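S-M checkpoint control protein rad4 (Schizosaccharomyces pombe, PDB 4BMD) couples S phase to mitosis as an essential DNA-replication and checkpoint scaffold that binds phosphorylated crb2 through BRCT1,2, its BRCT3,4 pair being the part present here. Local coordinates at residues 21-24 against 25-29; 53-56 against 57-61; 123-126 against 127-131. One frame throughout, in Å; residues are numbered along the deposited sequence.

In the fold
Contacts 1 and 2 belong to BRCT3 and contact 3 to BRCT4. Contact 1 starts helix 25-36 and contact 2 turns the chain at the end of strand 52-55; their centres lie about 11 Å apart and they touch. Y21 N comes to 3.0 Å from V54 O, a probable hydrogen bond, and F23 CE2 packs 3.3 Å from that same V54 O. Contact 3, in helix 119-131, is centred about 14 Å from the centre of contact 2, and the domains meet there where H57 CD2 lies 3.9 Å from I131 CD1. Between contacts 1 and 3 the nearest atoms remain about 8 Å apart. The crb2-binding BRCT1,2 domains are absent from this piece, so no contact sits at that site.

Contact 1 of 3, residues 21-24 against 25-29; sequences YEFP and NTKVS
N25 opens helix 25-36 directly after P24, its CB 3.7 Å from P24 C, and the rest of the asparagine side chain leads away from 21-24. K27 carries much more of the contact, running alongside each of F23 and P24 and pointing the same way as its neighbour in either pair. Its CG stands anti to the backbone N (chi1 -177°), which brings K27 CG to 3.6 Å from F23 CD1, where it meets the ring obliquely. Nearer the main chain, K27 CB packs 3.7 Å from P24 CG. A bend at chi2 then turns the remainder of the lysine away, and its ammonium end runs close to the like charge of R30. V28 closes the first helical turn: its N donates to P24 O at 3.0 Å with an N-H...O angle of 156°, and the donor lies close to the extension of the P24 C=O bond (C=O...N angle 165°). One methyl, V28 CG2, reaches back over the same corner, 3.6 Å from F23 CB and 3.5 Å from F23 O. This is a helix start with P24 in the N-cap position, where the cap residue supplies its main-chain oxygen to the first turn while F23 and P24 pack on K27, and F23 CB on V28 CG2. The loop 21-24 links strand 17-20 of the parallel BRCT3 sheet to helix 25-36; F23 is buried on V54 of the adjoining strand 52-55 and on P56 just beyond it, and P24 packs on Y58.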
ATOM      1  N   TYR A  21     -16.819   1.808   5.868  1.00 34.27           N
ATOM      2  CA  TYR A  21     -17.136   0.505   6.443  1.00 38.02           C
ATOM      3  C   TYR A  21     -16.198   0.094   7.575  1.00 44.43           C
ATOM      4  O   TYR A  21     -14.987   0.015   7.388  1.00 46.41           O
ATOM      5  CB  TYR A  21     -17.132  -0.566   5.351  1.00 32.10           C
ATOM      6  CG  TYR A  21     -17.414  -1.962   5.854  1.00 41.23           C
ATOM      7  CD1 TYR A  21     -18.710  -2.364   6.157  1.00 37.36           C
ATOM      8  CD2 TYR A  21     -16.386  -2.882   6.015  1.00 34.20           C
ATOM      9  CE1 TYR A  21     -18.973  -3.642   6.613  1.00 31.04           C
ATOM     10  CE2 TYR A  21     -16.639  -4.164   6.468  1.00 41.06           C
ATOM     11  CZ  TYR A  21     -17.934  -4.538   6.767  1.00 44.66           C
ATOM     12  OH  TYR A  21     -18.189  -5.812   7.220  1.00 50.33           O
ATOM     13  N   GLU A  22     -16.780  -0.170   8.744  1.00 39.89           N
ATOM     14  CA  GLU A  22     -16.052  -0.682   9.908  1.00 34.46           C
ATOM     15  C   GLU A  22     -14.830   0.133  10.324  1.00 36.72           C
ATOM     16  O   GLU A  22     -13.816  -0.427  10.738  1.00 48.13           O
ATOM     17  CB  GLU A  22     -15.661  -2.149   9.703  1.00 44.04           C
ATOM     18  CG  GLU A  22     -16.834  -3.113   9.754  1.00 52.86           C
ATOM     19  CD  GLU A  22     -17.565  -3.074  11.081  1.00 64.96           C
ATOM     20  OE1 GLU A  22     -16.986  -3.522  12.094  1.00 74.60           O
ATOM     21  OE2 GLU A  22     -18.718  -2.594  11.112  1.00 66.24           O
ATOM     22  N   PHE A  23     -14.926   1.453  10.215  1.00 31.52           N
ATOM     23  CA  PHE A  23     -13.885   2.327  10.739  1.00 42.01           C
ATOM     24  C   PHE A  23     -14.141   2.594  12.219  1.00 51.17           C
ATOM     25  O   PHE A  23     -15.293   2.682  12.644  1.00 50.49           O
ATOM     26  CB  PHE A  23     -13.843   3.647   9.969  1.00 38.12           C
ATOM     27  CG  PHE A  23     -13.084   3.573   8.676  1.00 47.85           C
ATOM     28  CD1 PHE A  23     -11.714   3.785   8.649  1.00 44.94           C
ATOM     29  CD2 PHE A  23     -13.738   3.302   7.485  1.00 42.02           C
ATOM     30  CE1 PHE A  23     -11.011   3.722   7.461  1.00 47.18           C
ATOM     31  CE2 PHE A  23     -13.041   3.239   6.293  1.00 39.91           C
ATOM     32  CZ  PHE A  23     -11.676   3.450   6.281  1.00 49.04           C
ATOM     33  N   PRO A  24     -13.067   2.714  13.013  1.00 60.33           N
ATOM     34  CA  PRO A  24     -13.216   3.055  14.431  1.00 59.44           C
ATOM     35  C   PRO A  24     -13.743   4.477  14.580  1.00 56.72           C
ATOM     36  O   PRO A  24     -13.459   5.316  13.725  1.00 51.68           O
ATOM     37  CB  PRO A  24     -11.787   2.950  14.970  1.00 45.71           C
ATOM     38  CG  PRO A  24     -10.917   3.164  13.779  1.00 60.86           C
ATOM     39  CD  PRO A  24     -11.654   2.549  12.628  1.00 61.03           C
ATOM     40  N   ASN A  25     -14.495   4.733  15.648  1.00 61.15           N
ATOM     41  CA  ASN A  25     -15.171   6.015  15.850  1.00 58.79           C
ATOM     42  C   ASN A  25     -14.277   7.244  15.695  1.00 62.86           C
ATOM     43  O   ASN A  25     -14.692   8.253  15.122  1.00 56.92           O
ATOM     44  CB  ASN A  25     -15.866   6.044  17.213  1.00 58.27           C
ATOM     45  CG  ASN A  25     -17.060   5.112  17.277  1.00 63.40           C
ATOM     46  OD1 ASN A  25     -17.687   4.820  16.259  1.00 61.03           O
ATOM     47  ND2 ASN A  25     -17.382   4.643  18.477  1.00 63.56           N
ATOM     48  N   THR A  26     -13.053   7.153  16.203  1.00 63.90           N
ATOM     49  CA  THR A  26     -12.106   8.258  16.122  1.00 72.29           C
ATOM     50  C   THR A  26     -11.737   8.566  14.675  1.00 76.48           C
ATOM     51  O   THR A  26     -11.716   9.725  14.259  1.00 74.58           O
ATOM     52  CB  THR A  26     -10.821   7.953  16.913  1.00 72.37           C
ATOM     53  OG1 THR A  26     -11.155   7.636  18.270  1.00 81.18           O
ATOM     54  CG2 THR A  26      -9.883   9.152  16.893  1.00 85.13           C
ATOM     55  N   LYS A  27     -11.455   7.516  13.911  1.00 69.17           N
ATOM     56  CA  LYS A  27     -11.043   7.663  12.520  1.00 67.54           C
ATOM     57  C   LYS A  27     -12.175   8.196  11.649  1.00 67.20           C
ATOM     58  O   LYS A  27     -11.940   8.985  10.732  1.00 59.72           O
ATOM     59  CB  LYS A  27     -10.541   6.326  11.970  1.00 67.48           C
ATOM     60  CG  LYS A  27     -10.028   6.390  10.539  1.00 63.83           C
ATOM     61  CD  LYS A  27      -8.837   7.327  10.420  1.00 56.96           C
ATOM     62  CE  LYS A  27      -8.290   7.345   9.002  1.00 65.36           C
ATOM     63  NZ  LYS A  27      -7.087   8.213   8.881  1.00 79.26           N
ATOM     64  N   VAL A  28     -13.399   7.762  11.944  1.00 64.34           N
ATOM     65  CA  VAL A  28     -14.577   8.154  11.173  1.00 58.92           C
ATOM     66  C   VAL A  28     -14.728   9.670  11.084  1.00 61.91           C
ATOM     67  O   VAL A  28     -14.875  10.222   9.995  1.00 51.81           O
ATOM     68  CB  VAL A  28     -15.871   7.564  11.769  1.00 63.17           C
ATOM     69  CG1 VAL A  28     -17.088   8.114  11.043  1.00 58.36           C
ATOM     70  CG2 VAL A  28     -15.849   6.048  11.698  1.00 53.60           C
ATOM     71  N   SER A  29     -14.684  10.331  12.237  1.00 64.58           N
ATOM     72  CA  SER A  29     -14.835  11.782  12.306  1.00 69.24           C
ATOM     73  C   SER A  29     -13.755  12.499  11.502  1.00 59.90           C
ATOM     74  O   SER A  29     -14.046  13.425  10.744  1.00 58.23           O
ATOM     75  CB  SER A  29     -14.806  12.253  13.762  1.00 70.18           C
ATOM     76  OG  SER A  29     -15.844  11.646  14.514  1.00 75.56           O
TER

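Contact 2 of 3, residues 53-56 against 57-61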
ATOM      1  N   VAL A  53     -17.026   2.588  -1.841  1.00 34.19           N
ATOM      2  CA  VAL A  53     -17.010   1.993  -0.511  1.00 36.69           C
ATOM      3  C   VAL A  53     -15.585   2.028   0.026  1.00 35.41           C
ATOM      4  O   VAL A  53     -14.659   1.542  -0.623  1.00 34.89           O
ATOM      5  CB  VAL A  53     -17.518   0.539  -0.530  1.00 35.84           C
ATOM      6  CG1 VAL A  53     -17.267  -0.131   0.812  1.00 30.42           C
ATOM      7  CG2 VAL A  53     -18.998   0.496  -0.888  1.00 38.11           C
ATOM      8  N   VAL A  54     -15.409   2.613   1.205  1.00 35.52           N
ATOM      9  CA  VAL A  54     -14.082   2.764   1.791  1.00 30.23           C
ATOM     10  C   VAL A  54     -13.846   1.788   2.943  1.00 37.44           C
ATOM     11  O   VAL A  54     -14.652   1.690   3.869  1.00 38.23           O
ATOM     12  CB  VAL A  54     -13.843   4.207   2.268  1.00 31.49           C
ATOM     13  CG1 VAL A  54     -12.405   4.381   2.734  1.00 31.58           C
ATOM     14  CG2 VAL A  54     -14.162   5.189   1.150  1.00 32.99           C
ATOM     15  N   ILE A  55     -12.729   1.070   2.869  1.00 37.99           N
ATOM     16  CA  ILE A  55     -12.358   0.068   3.861  1.00 33.30           C
ATOM     17  C   ILE A  55     -11.071   0.519   4.548  1.00 39.09           C
ATOM     18  O   ILE A  55     -10.233   1.157   3.921  1.00 37.39           O
ATOM     19  CB  ILE A  55     -12.109  -1.293   3.170  1.00 39.19           C
ATOM     20  CG1 ILE A  55     -13.285  -1.651   2.261  1.00 41.18           C
ATOM     21  CG2 ILE A  55     -11.866  -2.398   4.183  1.00 38.23           C
ATOM     22  CD1 ILE A  55     -14.596  -1.815   2.989  1.00 39.84           C
ATOM     23  N   PRO A  56     -10.917   0.221   5.848  1.00 42.30           N
ATOM     24  CA  PRO A  56      -9.608   0.472   6.460  1.00 46.85           C
ATOM     25  C   PRO A  56      -8.530  -0.400   5.817  1.00 47.57           C
ATOM     26  O   PRO A  56      -8.797  -1.552   5.471  1.00 37.45           O
ATOM     27  CB  PRO A  56      -9.820   0.084   7.931  1.00 40.47           C
ATOM     28  CG  PRO A  56     -11.090  -0.713   7.957  1.00 44.69           C
ATOM     29  CD  PRO A  56     -11.925  -0.170   6.846  1.00 44.50           C
ATOM     30  N   HIS A  57      -7.330   0.152   5.655  1.00 40.94           N
ATOM     31  CA  HIS A  57      -6.249  -0.543   4.959  1.00 42.87           C
ATOM     32  C   HIS A  57      -5.800  -1.812   5.681  1.00 37.32           C
ATOM     33  O   HIS A  57      -5.234  -2.716   5.067  1.00 36.92           O
ATOM     34  CB  HIS A  57      -5.052   0.392   4.757  1.00 37.75           C
ATOM     35  CG  HIS A  57      -4.367   0.781   6.031  1.00 48.73           C
ATOM     36  ND1 HIS A  57      -4.633   1.963   6.687  1.00 43.28           N
ATOM     37  CD2 HIS A  57      -3.427   0.144   6.769  1.00 43.19           C
ATOM     38  CE1 HIS A  57      -3.886   2.039   7.775  1.00 49.29           C
ATOM     39  NE2 HIS A  57      -3.145   0.947   7.848  1.00 46.98           N
ATOM     40  N   TYR A  58      -6.058  -1.873   6.984  1.00 34.60           N
ATOM     41  CA  TYR A  58      -5.629  -3.002   7.801  1.00 32.74           C
ATOM     42  C   TYR A  58      -6.704  -4.075   7.926  1.00 37.33           C
ATOM     43  O   TYR A  58      -6.494  -5.100   8.575  1.00 43.21           O
ATOM     44  CB  TYR A  58      -5.209  -2.520   9.192  1.00 36.64           C
ATOM     45  CG  TYR A  58      -6.229  -1.626   9.859  1.00 35.55           C
ATOM     46  CD1 TYR A  58      -7.269  -2.162  10.608  1.00 42.10           C
ATOM     47  CD2 TYR A  58      -6.150  -0.245   9.744  1.00 44.26           C
ATOM     48  CE1 TYR A  58      -8.202  -1.348  11.219  1.00 35.71           C
ATOM     49  CE2 TYR A  58      -7.079   0.578  10.351  1.00 40.40           C
ATOM     50  CZ  TYR A  58      -8.103   0.021  11.087  1.00 39.79           C
ATOM     51  OH  TYR A  58      -9.030   0.836  11.694  1.00 54.40           O
ATOM     52  N   PHE A  59      -7.855  -3.837   7.308  1.00 43.70           N
ATOM     53  CA  PHE A  59      -8.962  -4.783   7.377  1.00 40.77           C
ATOM     54  C   PHE A  59      -8.691  -5.994   6.488  1.00 41.70           C
ATOM     55  O   PHE A  59      -8.396  -5.843   5.302  1.00 42.46           O
ATOM     56  CB  PHE A  59     -10.270  -4.105   6.963  1.00 47.26           C
ATOM     57  CG  PHE A  59     -11.503  -4.786   7.488  1.00 54.14           C
ATOM     58  CD1 PHE A  59     -12.010  -5.914   6.864  1.00 45.94           C
ATOM     59  CD2 PHE A  59     -12.158  -4.294   8.607  1.00 52.92           C
ATOM     60  CE1 PHE A  59     -13.145  -6.541   7.347  1.00 58.03           C
ATOM     61  CE2 PHE A  59     -13.291  -4.915   9.095  1.00 48.44           C
ATOM     62  CZ  PHE A  59     -13.786  -6.041   8.464  1.00 63.41           C
ATOM     63  N   PRO A  60      -8.790  -7.202   7.064  1.00 43.46           N
ATOM     64  CA  PRO A  60      -8.552  -8.458   6.341  1.00 40.43           C
ATOM     65  C   PRO A  60      -9.503  -8.630   5.160  1.00 43.63           C
ATOM     66  O   PRO A  60     -10.720  -8.563   5.336  1.00 43.50           O
ATOM     67  CB  PRO A  60      -8.832  -9.528   7.400  1.00 41.02           C
ATOM     68  CG  PRO A  60      -8.623  -8.839   8.702  1.00 36.88           C
ATOM     69  CD  PRO A  60      -9.097  -7.436   8.484  1.00 39.79           C
ATOM     70  N   VAL A  61      -8.942  -8.850   3.975  1.00 43.49           N
ATOM     71  CA  VAL A  61      -9.727  -9.003   2.753  1.00 50.30           C
ATOM     72  C   VAL A  61     -10.739 -10.139   2.873  1.00 45.21           C
ATOM     73  O   VAL A  61     -11.886 -10.013   2.444  1.00 46.98           O
ATOM     74  CB  VAL A  61      -8.814  -9.273   1.540  1.00 45.56           C
ATOM     75  CG1 VAL A  61      -9.637  -9.437   0.272  1.00 43.90           C
ATOM     76  CG2 VAL A  61      -7.801  -8.152   1.381  1.00 41.12           C
TER
HETATM   77  O   HOH W   1      -7.924  -3.888   3.605  1.00 55.12           O
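P56 meets two aromatic side chains with different atoms of its ring, CB with Y58 and CG with F59. P56 CB sits over one face of the Y58 ring, 3.8 Å from the centroid and 19° off the ring normal, a CH-pi contact displaced toward CZ, which is 3.6 Å away. The tyrosine CG takes the crowded position between backbone N and carbonyl carbon (chi1 50°), folding the ring back over the proline. P56 CG instead lies 3.6 Å from F59 CB, the phenylalanine side chain running alongside and pointing the same way. I55 crosses F59 at a slant, I55 CG2 reaching F59 CB at 3.6 Å. These side chains gather around a type I beta turn, P56 to F59, closed by F59 N donating to P56 O (3.1 Å, N-H...O angle 160°); the donor lies well above the carbonyl plane. A water 3.1 Å from P56 O and 2.6 Å from F59 O can donate to either, with more acceptors than protons in reach. H57 CB points away from 53-56, its ring stacked on W75 and its ND1 hydrogen-bonded to E74. The turn leads out of strand 52-55, which lies between strands 17-20 and 71-73 in the BRCT3 sheet.

Contact 3 of 3, residues 123-126 against 127-131; sequences SHLK and KALTI
Backbone hydrogen bonds follow the alpha-helical pattern: K127, A128, L129 and T130 each donate N-H to the carbonyl four residues earlier, S123 to K126 in turn, with A128 N to H124 O at 2.9 Å as a representative length. K126 O also accepts from T130 OG1 at 2.7 Å, so two bonds grip one carbonyl, arriving from opposite faces of its plane. The threonine can reach back because its OG1 lies beside its own backbone N (chi1 -59°). A water bridges the other polar pair, 2.6 Å from S123 OG and accepting from K127 NZ at 2.9 Å; the extended lysine chain runs back along the helix, with K127 CG 3.3 Å from S123 O. Outside the segments, K126 NZ makes a salt bridge to E138, and H124 hydrogen-bonds E78 and stacks on W75. Across the segments the apolar contact is L125 CG to L129 CD1, 4.2 Å, and both leucines also pack on L114 and L179. Helix 119-131 is the crossover helix of a beta-alpha-beta unit between parallel strands 111-115 and 135-137, within the 2-1-3-4 sheet order characteristic of the BRCT fold.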
ATOM      1  N   SER A 123       5.626   6.128   1.989  1.00 37.55           N
ATOM      2  CA  SER A 123       4.935   6.111   3.272  1.00 39.70           C
ATOM      3  C   SER A 123       3.940   4.958   3.363  1.00 33.02           C
ATOM      4  O   SER A 123       3.896   4.245   4.365  1.00 35.49           O
ATOM      5  CB  SER A 123       4.220   7.442   3.509  1.00 40.06           C
ATOM      6  OG  SER A 123       3.573   7.453   4.770  1.00 53.57           O
ATOM      7  N   HIS A 124       3.146   4.780   2.312  1.00 30.91           N
ATOM      8  CA  HIS A 124       2.164   3.702   2.265  1.00 31.34           C
ATOM      9  C   HIS A 124       2.834   2.333   2.210  1.00 38.70           C
ATOM     10  O   HIS A 124       2.335   1.364   2.785  1.00 35.83           O
ATOM     11  CB  HIS A 124       1.232   3.876   1.065  1.00 34.82           C
ATOM     12  CG  HIS A 124       0.299   5.041   1.188  1.00 44.21           C
ATOM     13  ND1 HIS A 124      -0.215   5.702   0.094  1.00 48.16           N
ATOM     14  CD2 HIS A 124      -0.216   5.658   2.277  1.00 31.53           C
ATOM     15  CE1 HIS A 124      -1.004   6.680   0.503  1.00 46.73           C
ATOM     16  NE2 HIS A 124      -1.023   6.675   1.825  1.00 42.11           N
ATOM     17  N   LEU A 125       3.967   2.257   1.517  1.00 31.18           N
ATOM     18  CA  LEU A 125       4.691   0.999   1.378  1.00 27.77           C
ATOM     19  C   LEU A 125       5.266   0.533   2.712  1.00 29.91           C
ATOM     20  O   LEU A 125       5.243  -0.659   3.020  1.00 37.09           O
ATOM     21  CB  LEU A 125       5.803   1.128   0.337  1.00 30.48           C
ATOM     22  CG  LEU A 125       6.460  -0.186  -0.082  1.00 35.32           C
ATOM     23  CD1 LEU A 125       5.402  -1.173  -0.543  1.00 37.71           C
ATOM     24  CD2 LEU A 125       7.481   0.054  -1.178  1.00 33.36           C
ATOM     25  N   LYS A 126       5.782   1.475   3.497  1.00 33.74           N
ATOM     26  CA  LYS A 126       6.296   1.164   4.826  1.00 31.11           C
ATOM     27  C   LYS A 126       5.195   0.589   5.707  1.00 31.74           C
ATOM     28  O   LYS A 126       5.380  -0.439   6.360  1.00 31.67           O
ATOM     29  CB  LYS A 126       6.878   2.413   5.491  1.00 36.09           C
ATOM     30  CG  LYS A 126       8.163   2.925   4.866  1.00 42.47           C
ATOM     31  CD  LYS A 126       8.694   4.127   5.633  1.00 48.34           C
ATOM     32  CE  LYS A 126      10.008   4.623   5.050  1.00 68.64           C
ATOM     33  NZ  LYS A 126      10.527   5.815   5.777  1.00 63.53           N
ATOM     34  N   LYS A 127       4.047   1.259   5.716  1.00 27.45           N
ATOM     35  CA  LYS A 127       2.914   0.837   6.531  1.00 34.43           C
ATOM     36  C   LYS A 127       2.377  -0.510   6.066  1.00 27.58           C
ATOM     37  O   LYS A 127       1.991  -1.349   6.880  1.00 30.69           O
ATOM     38  CB  LYS A 127       1.810   1.893   6.493  1.00 36.34           C
ATOM     39  CG  LYS A 127       2.235   3.240   7.054  1.00 44.36           C
ATOM     40  CD  LYS A 127       1.153   4.295   6.876  1.00 43.53           C
ATOM     41  CE  LYS A 127       1.580   5.620   7.489  1.00 51.44           C
ATOM     42  NZ  LYS A 127       0.580   6.696   7.250  1.00 78.79           N
ATOM     43  N   ALA A 128       2.358  -0.710   4.752  1.00 29.14           N
ATOM     44  CA  ALA A 128       1.897  -1.967   4.177  1.00 32.05           C
ATOM     45  C   ALA A 128       2.785  -3.122   4.624  1.00 28.92           C
ATOM     46  O   ALA A 128       2.293  -4.146   5.093  1.00 32.90           O
ATOM     47  CB  ALA A 128       1.863  -1.877   2.661  1.00 29.88           C
ATOM     48  N   LEU A 129       4.095  -2.948   4.484  1.00 26.40           N
ATOM     49  CA  LEU A 129       5.051  -3.983   4.864  1.00 29.50           C
ATOM     50  C   LEU A 129       5.049  -4.240   6.366  1.00 32.37           C
ATOM     51  O   LEU A 129       5.330  -5.354   6.813  1.00 32.15           O
ATOM     52  CB  LEU A 129       6.459  -3.611   4.393  1.00 26.35           C
ATOM     53  CG  LEU A 129       6.726  -3.770   2.896  1.00 22.30           C
ATOM     54  CD1 LEU A 129       8.052  -3.135   2.511  1.00 19.18           C
ATOM     55  CD2 LEU A 129       6.705  -5.241   2.516  1.00 25.15           C
ATOM     56  N   THR A 130       4.730  -3.210   7.143  1.00 28.14           N
ATOM     57  CA  THR A 130       4.710  -3.331   8.597  1.00 27.50           C
ATOM     58  C   THR A 130       3.552  -4.203   9.077  1.00 31.73           C
ATOM     59  O   THR A 130       3.752  -5.127   9.866  1.00 33.43           O
ATOM     60  CB  THR A 130       4.648  -1.952   9.283  1.00 38.17           C
ATOM     61  OG1 THR A 130       5.783  -1.170   8.890  1.00 27.13           O
ATOM     62  CG2 THR A 130       4.654  -2.106  10.795  1.00 25.82           C
ATOM     63  N   ILE A 131       2.344  -3.917   8.599  1.00 27.46           N
ATOM     64  CA  ILE A 131       1.174  -4.699   8.997  1.00 40.35           C
ATOM     65  C   ILE A 131       1.229  -6.118   8.438  1.00 35.92           C
ATOM     66  O   ILE A 131       0.595  -7.027   8.971  1.00 38.53           O
ATOM     67  CB  ILE A 131      -0.155  -4.029   8.578  1.00 41.28           C
ATOM     68  CG1 ILE A 131      -0.210  -3.833   7.063  1.00 40.80           C
ATOM     69  CG2 ILE A 131      -0.339  -2.703   9.297  1.00 45.58           C
ATOM     70  CD1 ILE A 131      -1.496  -3.204   6.580  1.00 44.10           C
TER
HETATM   71  O   HOH W   2       0.999   7.512   4.548  1.00 53.99           O